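Deoxyribodipyrimidine photo-lyase (Oryza sativa Japonica Group, PDB 3UMV) catalyses the light-dependent splitting of cyclobutane pyrimidine dimers in ultraviolet-damaged DNA, using one bound FAD per subunit. Local coordinates at residues Val201-Leu206 / Ala295-Leu300. Residues are numbered along the deposited sequence; the frame is centred on the assembly and turned at random.
Sequences VEFPEL and AQRCAL
Where the irregular segment 201-206, in the loop between helices 196-199 and 222-231, runs past the first turns of helix 295-305 in the helical, FAD-binding part of the chain, V201, E202 and F203 meet Q296, R297 and L300. The junction illustrates how a loop without regular structure can be fixed on a helix by one backbone acceptor, one ion pair and one ring. Q296, with CG anti to its own N (chi1 -178°) and the chain extended beyond, reaches the loop and gives an amide hydrogen from NE2 to V201 O at 2.9 Å; the acceptor lies in the amide plane, and the bond is moderately straight (155°). W54 NE1 donates to the other end of that amide, OE1, which fixes its rotation. Next along the loop, E202 receives R297 end-on: R297 NH2 meets E202 OE1 at 3.0 Å, close to the guanidinium plane, while NH1 reaches the syn lone pair of OE2, also at 3.0 Å but tilted from that plane. The two flat groups are turned 36° apart. On its anti side E202 OE2 also accepts the backbone N of F203 at 2.9 Å, so the carboxylate braces its own loop as well as the helix. Carbon contacts accompany the polar pairs: F203 CE1 rests 3.6 Å from Q296 CG, and F203 CD1 lies 4.2 Å from L300 CD1. That same L300 methyl sits over one face of the R297 guanidinium, toward its rim. F203 also stacks with W54 of helix 54-66. R297 NE forms a salt bridge with D52 and NH2 another with E301, so the arginine serves three carboxylates, an acidic setting that probably stabilises its positive charge and keeps the guanidinium fixed between loop and helix.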
loop_
_atom_site.group_PDB
_atom_site.type_symbol
_atom_site.label_atom_id
_atom_site.label_comp_id
_atom_site.label_asym_id
_atom_site.label_seq_id
_atom_site.Cartn_x
_atom_site.Cartn_y
_atom_site.Cartn_z
ATOM N N VAL A 201 5.513 -19.363 3.631
ATOM C CA VAL A 201 5.036 -20.489 4.420
ATOM C C VAL A 201 3.646 -20.171 4.954
ATOM O O VAL A 201 3.205 -19.022 4.925
ATOM C CB VAL A 201 5.985 -20.772 5.607
ATOM C CG1 VAL A 201 7.390 -20.990 5.104
ATOM C CG2 VAL A 201 5.969 -19.622 6.603
ATOM N N GLU A 202 2.948 -21.186 5.440
ATOM C CA GLU A 202 1.600 -20.979 5.946
ATOM C C GLU A 202 1.613 -20.223 7.263
ATOM O O GLU A 202 2.633 -20.172 7.959
ATOM C CB GLU A 202 0.868 -22.324 6.108
ATOM C CG GLU A 202 -0.084 -22.656 4.936
ATOM C CD GLU A 202 -1.240 -21.660 4.790
ATOM O OE1 GLU A 202 -1.990 -21.750 3.784
ATOM O OE2 GLU A 202 -1.406 -20.789 5.681
ATOM N N PHE A 203 0.462 -19.654 7.602
ATOM C CA PHE A 203 0.255 -18.963 8.870
ATOM C C PHE A 203 -0.408 -19.893 9.884
ATOM O O PHE A 203 -1.392 -20.559 9.565
ATOM C CB PHE A 203 -0.703 -17.791 8.670
ATOM C CG PHE A 203 -0.120 -16.620 7.921
ATOM C CD1 PHE A 203 -0.164 -16.565 6.535
ATOM C CD2 PHE A 203 0.441 -15.557 8.615
ATOM C CE1 PHE A 203 0.354 -15.466 5.850
ATOM C CE2 PHE A 203 0.969 -14.465 7.946
ATOM C CZ PHE A 203 0.923 -14.410 6.557
ATOM N N PRO A 204 0.098 -19.914 11.126
ATOM C CA PRO A 204 -0.614 -20.674 12.157
ATOM C C PRO A 204 -1.816 -19.870 12.642
ATOM O O PRO A 204 -1.955 -18.698 12.284
ATOM C CB PRO A 204 0.424 -20.789 13.275
ATOM C CG PRO A 204 1.253 -19.553 13.139
ATOM C CD PRO A 204 1.283 -19.216 11.656
ATOM N N GLU A 205 -2.675 -20.496 13.440
ATOM C CA GLU A 205 -3.780 -19.793 14.077
ATOM C C GLU A 205 -3.257 -19.045 15.296
ATOM O O GLU A 205 -2.218 -19.407 15.862
ATOM C CB GLU A 205 -4.874 -20.778 14.511
ATOM C CG GLU A 205 -5.614 -21.453 13.369
ATOM C CD GLU A 205 -6.489 -20.491 12.587
ATOM O OE1 GLU A 205 -6.808 -20.798 11.417
ATOM O OE2 GLU A 205 -6.861 -19.433 13.140
ATOM N N LEU A 206 -3.983 -18.008 15.701
ATOM C CA LEU A 206 -3.647 -17.267 16.913
ATOM C C LEU A 206 -3.611 -18.183 18.125
ATOM O O LEU A 206 -4.570 -18.911 18.385
ATOM C CB LEU A 206 -4.660 -16.149 17.169
ATOM C CG LEU A 206 -4.094 -14.727 17.172
ATOM C CD1 LEU A 206 -3.498 -14.411 15.822
ATOM C CD2 LEU A 206 -5.170 -13.715 17.529
ATOM N N ALA A 295 -0.316 -10.127 1.624
ATOM C CA ALA A 295 0.308 -10.440 0.333
ATOM C C ALA A 295 0.845 -11.872 0.336
ATOM O O ALA A 295 0.833 -12.536 -0.697
ATOM C CB ALA A 295 1.423 -9.477 0.013
ATOM N N GLN A 296 1.333 -12.315 1.496
ATOM C CA GLN A 296 1.797 -13.689 1.692
ATOM C C GLN A 296 0.644 -14.678 1.480
ATOM O O GLN A 296 0.814 -15.692 0.797
ATOM C CB GLN A 296 2.425 -13.836 3.087
ATOM C CG GLN A 296 2.997 -15.207 3.400
ATOM C CD GLN A 296 3.956 -15.177 4.580
ATOM O OE1 GLN A 296 4.474 -14.118 4.963
ATOM N NE2 GLN A 296 4.191 -16.335 5.168
ATOM N N ARG A 297 -0.531 -14.375 2.036
ATOM C CA ARG A 297 -1.729 -15.163 1.721
ATOM C C ARG A 297 -1.978 -15.266 0.209
ATOM O O ARG A 297 -2.283 -16.349 -0.304
ATOM C CB ARG A 297 -2.973 -14.569 2.396
ATOM C CG ARG A 297 -4.287 -15.178 1.908
ATOM C CD ARG A 297 -4.266 -16.692 2.076
ATOM N NE ARG A 297 -3.974 -17.076 3.450
ATOM C CZ ARG A 297 -3.568 -18.280 3.833
ATOM N NH1 ARG A 297 -3.328 -18.510 5.116
ATOM N NH2 ARG A 297 -3.395 -19.249 2.939
ATOM N N CYS A 298 -1.876 -14.141 -0.499
ATOM C CA CYS A 298 -2.129 -14.138 -1.941
ATOM C C CYS A 298 -1.089 -15.003 -2.664
ATOM O O CYS A 298 -1.420 -15.751 -3.595
ATOM C CB CYS A 298 -2.095 -12.706 -2.486
ATOM S SG CYS A 298 -3.442 -11.665 -1.908
ATOM N N ALA A 299 0.166 -14.885 -2.237
ATOM C CA ALA A 299 1.253 -15.690 -2.797
ATOM C C ALA A 299 1.066 -17.191 -2.538
ATOM O O ALA A 299 1.272 -18.000 -3.436
ATOM C CB ALA A 299 2.592 -15.228 -2.237
ATOM N N LEU A 300 0.686 -17.553 -1.316
ATOM C CA LEU A 300 0.450 -18.958 -0.975
ATOM C C LEU A 300 -0.641 -19.575 -1.837
ATOM O O LEU A 300 -0.527 -20.717 -2.286
ATOM C CB LEU A 300 0.045 -19.096 0.493
ATOM C CG LEU A 300 1.138 -18.836 1.513
ATOM C CD1 LEU A 300 0.525 -18.579 2.882
ATOM C CD2 LEU A 300 2.140 -19.981 1.553
#